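Local coordinates for protein endo-beta-mannanase (Opitutaceae bacterium TAV5, PDB 7BOB) that probably releases mannose units from the ends of beta-1,4-linked mannan chains, as a homotrimeric family 5 glycoside hydrolase, at residues His392-Asn397 against Asn404-Thr409. Residues are numbered along the deposited sequence; the frame is centred on the assembly and turned at random.
Sequences HYYHRN and NEPRET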
ATOM      1  N   HIS A 392      24.115  -2.157  -7.872  1.00 54.69           N
ATOM      2  CA  HIS A 392      23.189  -2.641  -6.851  1.00 49.36           C
ATOM      3  C   HIS A 392      21.796  -2.613  -7.457  1.00 47.37           C
ATOM      4  O   HIS A 392      21.211  -1.541  -7.658  1.00 46.57           O
ATOM      5  CB  HIS A 392      23.263  -1.802  -5.577  1.00 53.88           C
ATOM      6  CG  HIS A 392      24.662  -1.553  -5.102  1.00 57.83           C
ATOM      7  ND1 HIS A 392      25.353  -2.455  -4.317  1.00 55.77           N
ATOM      8  CD2 HIS A 392      25.506  -0.512  -5.315  1.00 56.32           C
ATOM      9  CE1 HIS A 392      26.557  -1.975  -4.060  1.00 58.14           C
ATOM     10  NE2 HIS A 392      26.678  -0.801  -4.657  1.00 57.92           N
ATOM     11  N   TYR A 393      21.281  -3.791  -7.762  1.00 41.70           N
ATOM     12  CA  TYR A 393      20.046  -3.962  -8.505  1.00 44.33           C
ATOM     13  C   TYR A 393      18.858  -4.281  -7.603  1.00 45.46           C
ATOM     14  O   TYR A 393      17.751  -3.790  -7.847  1.00 47.18           O
ATOM     15  CB  TYR A 393      20.246  -5.064  -9.556  1.00 39.85           C
ATOM     16  CG  TYR A 393      19.115  -5.220 -10.555  1.00 42.76           C
ATOM     17  CD1 TYR A 393      17.983  -5.990 -10.254  1.00 46.16           C
ATOM     18  CD2 TYR A 393      19.189  -4.623 -11.812  1.00 44.54           C
ATOM     19  CE1 TYR A 393      16.954  -6.146 -11.189  1.00 44.76           C
ATOM     20  CE2 TYR A 393      18.171  -4.765 -12.749  1.00 39.38           C
ATOM     21  CZ  TYR A 393      17.059  -5.513 -12.438  1.00 44.33           C
ATOM     22  OH  TYR A 393      16.052  -5.625 -13.382  1.00 43.07           O
ATOM     23  N   TYR A 394      19.063  -5.065  -6.548  1.00 48.75           N
ATOM     24  CA  TYR A 394      17.978  -5.508  -5.687  1.00 46.49           C
ATOM     25  C   TYR A 394      18.007  -4.706  -4.401  1.00 45.89           C
ATOM     26  O   TYR A 394      19.078  -4.447  -3.844  1.00 46.58           O
ATOM     27  CB  TYR A 394      18.093  -7.013  -5.395  1.00 46.38           C
ATOM     28  CG  TYR A 394      18.105  -7.845  -6.664  1.00 45.78           C
ATOM     29  CD1 TYR A 394      16.913  -8.294  -7.235  1.00 46.67           C
ATOM     30  CD2 TYR A 394      19.300  -8.174  -7.300  1.00 47.56           C
ATOM     31  CE1 TYR A 394      16.906  -9.047  -8.401  1.00 41.98           C
ATOM     32  CE2 TYR A 394      19.309  -8.932  -8.479  1.00 46.16           C
ATOM     33  CZ  TYR A 394      18.112  -9.359  -9.018  1.00 46.76           C
ATOM     34  OH  TYR A 394      18.102 -10.083 -10.181  1.00 42.62           O
ATOM     35  N   HIS A 395      16.827  -4.320  -3.925  1.00 45.30           N
ATOM     36  CA  HIS A 395      16.737  -3.363  -2.828  1.00 48.62           C
ATOM     37  C   HIS A 395      16.548  -3.997  -1.452  1.00 48.85           C
ATOM     38  O   HIS A 395      16.977  -3.404  -0.460  1.00 48.64           O
ATOM     39  CB  HIS A 395      15.589  -2.377  -3.080  1.00 47.54           C
ATOM     40  CG  HIS A 395      14.247  -3.034  -3.210  1.00 51.52           C
ATOM     41  ND1 HIS A 395      13.939  -3.897  -4.245  1.00 48.80           N
ATOM     42  CD2 HIS A 395      13.139  -2.970  -2.432  1.00 50.59           C
ATOM     43  CE1 HIS A 395      12.692  -4.312  -4.111  1.00 47.91           C
ATOM     44  NE2 HIS A 395      12.192  -3.782  -3.008  1.00 49.94           N
ATOM     45  N   ARG A 396      15.919  -5.171  -1.339  1.00 49.62           N
ATOM     46  CA  ARG A 396      15.579  -5.677  -0.005  1.00 49.23           C
ATOM     47  C   ARG A 396      16.845  -5.929   0.805  1.00 48.41           C
ATOM     48  O   ARG A 396      17.731  -6.665   0.368  1.00 52.36           O
ATOM     49  CB  ARG A 396      14.735  -6.943  -0.114  1.00 47.44           C
ATOM     50  CG  ARG A 396      13.380  -6.674  -0.729  1.00 45.05           C
ATOM     51  CD  ARG A 396      12.690  -7.966  -1.106  1.00 47.75           C
ATOM     52  NE  ARG A 396      12.377  -8.779   0.072  1.00 46.79           N
ATOM     53  CZ  ARG A 396      11.885 -10.017   0.014  1.00 51.75           C
ATOM     54  NH1 ARG A 396      11.634 -10.580  -1.166  1.00 49.57           N
ATOM     55  NH2 ARG A 396      11.640 -10.703   1.128  1.00 51.03           N
ATOM     56  N   ASN A 397      16.955  -5.247   1.949  1.00 51.70           N
ATOM     57  CA  ASN A 397      18.056  -5.428   2.903  1.00 54.66           C
ATOM     58  C   ASN A 397      19.423  -5.148   2.281  1.00 56.79           C
ATOM     59  O   ASN A 397      20.446  -5.676   2.734  1.00 61.03           O
ATOM     60  CB  ASN A 397      18.013  -6.827   3.518  1.00 55.03           C
ATOM     61  CG  ASN A 397      16.786  -7.022   4.375  1.00 59.28           C
ATOM     62  OD1 ASN A 397      16.357  -6.100   5.072  1.00 60.23           O
ATOM     63  ND2 ASN A 397      16.192  -8.207   4.306  1.00 60.90           N
ATOM     64  N   ASN A 404      17.866   1.636  -6.403  1.00 48.63           N
ATOM     65  CA  ASN A 404      17.329   0.858  -7.516  1.00 49.32           C
ATOM     66  C   ASN A 404      16.400  -0.253  -7.022  1.00 48.42           C
ATOM     67  O   ASN A 404      16.654  -0.898  -6.003  1.00 51.05           O
ATOM     68  CB  ASN A 404      18.468   0.274  -8.352  1.00 46.55           C
ATOM     69  CG  ASN A 404      19.281   1.356  -9.054  1.00 53.42           C
ATOM     70  OD1 ASN A 404      18.731   2.206  -9.767  1.00 51.97           O
ATOM     71  ND2 ASN A 404      20.590   1.344  -8.837  1.00 50.49           N
ATOM     72  N   GLU A 405      15.302  -0.460  -7.753  1.00 46.79           N
ATOM     73  CA  GLU A 405      14.327  -1.505  -7.466  1.00 48.58           C
ATOM     74  C   GLU A 405      14.021  -2.247  -8.761  1.00 49.06           C
ATOM     75  O   GLU A 405      13.766  -1.604  -9.797  1.00 48.32           O
ATOM     76  CB  GLU A 405      13.040  -0.937  -6.872  1.00 48.02           C
ATOM     77  CG  GLU A 405      13.309  -0.126  -5.664  1.00 51.36           C
ATOM     78  CD  GLU A 405      12.053   0.240  -4.917  1.00 54.42           C
ATOM     79  OE1 GLU A 405      10.953  -0.203  -5.323  1.00 54.24           O
ATOM     80  OE2 GLU A 405      12.184   0.980  -3.918  1.00 55.49           O
ATOM     81  N   PRO A 406      14.020  -3.586  -8.739  1.00 47.71           N
ATOM     82  CA  PRO A 406      13.874  -4.349  -9.999  1.00 46.97           C
ATOM     83  C   PRO A 406      12.699  -3.934 -10.864  1.00 43.40           C
ATOM     84  O   PRO A 406      12.867  -3.821 -12.071  1.00 45.57           O
ATOM     85  CB  PRO A 406      13.727  -5.807  -9.511  1.00 43.56           C
ATOM     86  CG  PRO A 406      14.518  -5.852  -8.227  1.00 44.48           C
ATOM     87  CD  PRO A 406      14.432  -4.435  -7.606  1.00 44.45           C
ATOM     88  N   ARG A 407      11.500  -3.757 -10.302  1.00 47.53           N
ATOM     89  CA  ARG A 407      10.361  -3.423 -11.150  1.00 49.27           C
ATOM     90  C   ARG A 407      10.573  -2.084 -11.853  1.00 50.85           C
ATOM     91  O   ARG A 407      10.238  -1.929 -13.037  1.00 48.97           O
ATOM     92  CB  ARG A 407       9.081  -3.388 -10.328  1.00 48.41           C
ATOM     93  CG  ARG A 407       7.855  -3.424 -11.196  1.00 51.11           C
ATOM     94  CD  ARG A 407       6.575  -3.425 -10.359  1.00 50.09           C
ATOM     95  NE  ARG A 407       5.410  -3.206 -11.211  1.00 49.69           N
ATOM     96  CZ  ARG A 407       4.883  -4.118 -12.028  1.00 62.29           C
ATOM     97  NH1 ARG A 407       5.390  -5.360 -12.126  1.00 60.09           N
ATOM     98  NH2 ARG A 407       3.831  -3.782 -12.767  1.00 67.17           N
ATOM     99  N   GLU A 408      11.147  -1.114 -11.143  1.00 50.79           N
ATOM    100  CA  GLU A 408      11.395   0.201 -11.724  1.00 51.68           C
ATOM    101  C   GLU A 408      12.509   0.143 -12.757  1.00 52.95           C
ATOM    102  O   GLU A 408      12.388   0.708 -13.855  1.00 45.47           O
ATOM    103  CB  GLU A 408      11.759   1.196 -10.628  1.00 49.19           C
ATOM    104  CG  GLU A 408      10.565   1.654  -9.787  1.00 57.80           C
ATOM    105  CD  GLU A 408       9.495   2.351 -10.622  1.00 64.67           C
ATOM    106  OE1 GLU A 408       9.814   2.891 -11.719  1.00 65.34           O
ATOM    107  OE2 GLU A 408       8.328   2.365 -10.174  1.00 71.76           O
ATOM    108  N   THR A 409      13.626  -0.505 -12.404  1.00 49.14           N
ATOM    109  CA  THR A 409      14.733  -0.583 -13.345  1.00 46.69           C
ATOM    110  C   THR A 409      14.314  -1.341 -14.589  1.00 47.91           C
ATOM    111  O   THR A 409      14.568  -0.895 -15.718  1.00 47.13           O
ATOM    112  CB  THR A 409      15.928  -1.254 -12.684  1.00 47.84           C
ATOM    113  OG1 THR A 409      16.294  -0.508 -11.519  1.00 47.42           O
ATOM    114  CG2 THR A 409      17.133  -1.374 -13.660  1.00 46.50           C
TER
HETATM  115  O   HOH W   1      16.995  -2.896 -10.245  1.00 47.22           O
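The loop after strand 385-389 meets the first turn of helix 406-422 mainly at Pro406, which sits among the rings of Tyr393, Tyr394 and His395. Tyr393 has CG anti to the backbone N (chi1 -171°), which places its ring against the turn: CE1 lies 3.7 Å from Pro406 CB, and CE2 is equally close to Thr409 CG2. A water over the centre of this ring donates to Tyr393 O (2.7 Å) and also bonds Thr409 OG1. Tyr394 CD1 meets Pro406 CG at 3.6 Å, the two side chains nearly perpendicular. At the N-cap, Glu405 lays CG over one face of the His395 imidazole, a CH-pi contact 20° off the ring normal, while Pro406 CD abuts the ring edge at ND1 (3.4 Å), a buried nitrogen with no hydrogen-bond partner in the model. Asn404 ND2 gives His392 O a hydrogen bond of 3.2 Å (N-H...O angle 150°) and also bonds Phe451 O. Replacing Tyr393 by an alanine would probably open a gap beside Pro406 CB and Thr409 CG2 and leave Val200 O without its phenolic partner. This is the strand-to-helix connection of a beta-alpha-beta crossover, tied to helix 198-201 of the (beta/alpha)8-barrel domain by hydrogen bonds from Tyr393 OH to Val200 O and Tyr394 OH to Gln199 O.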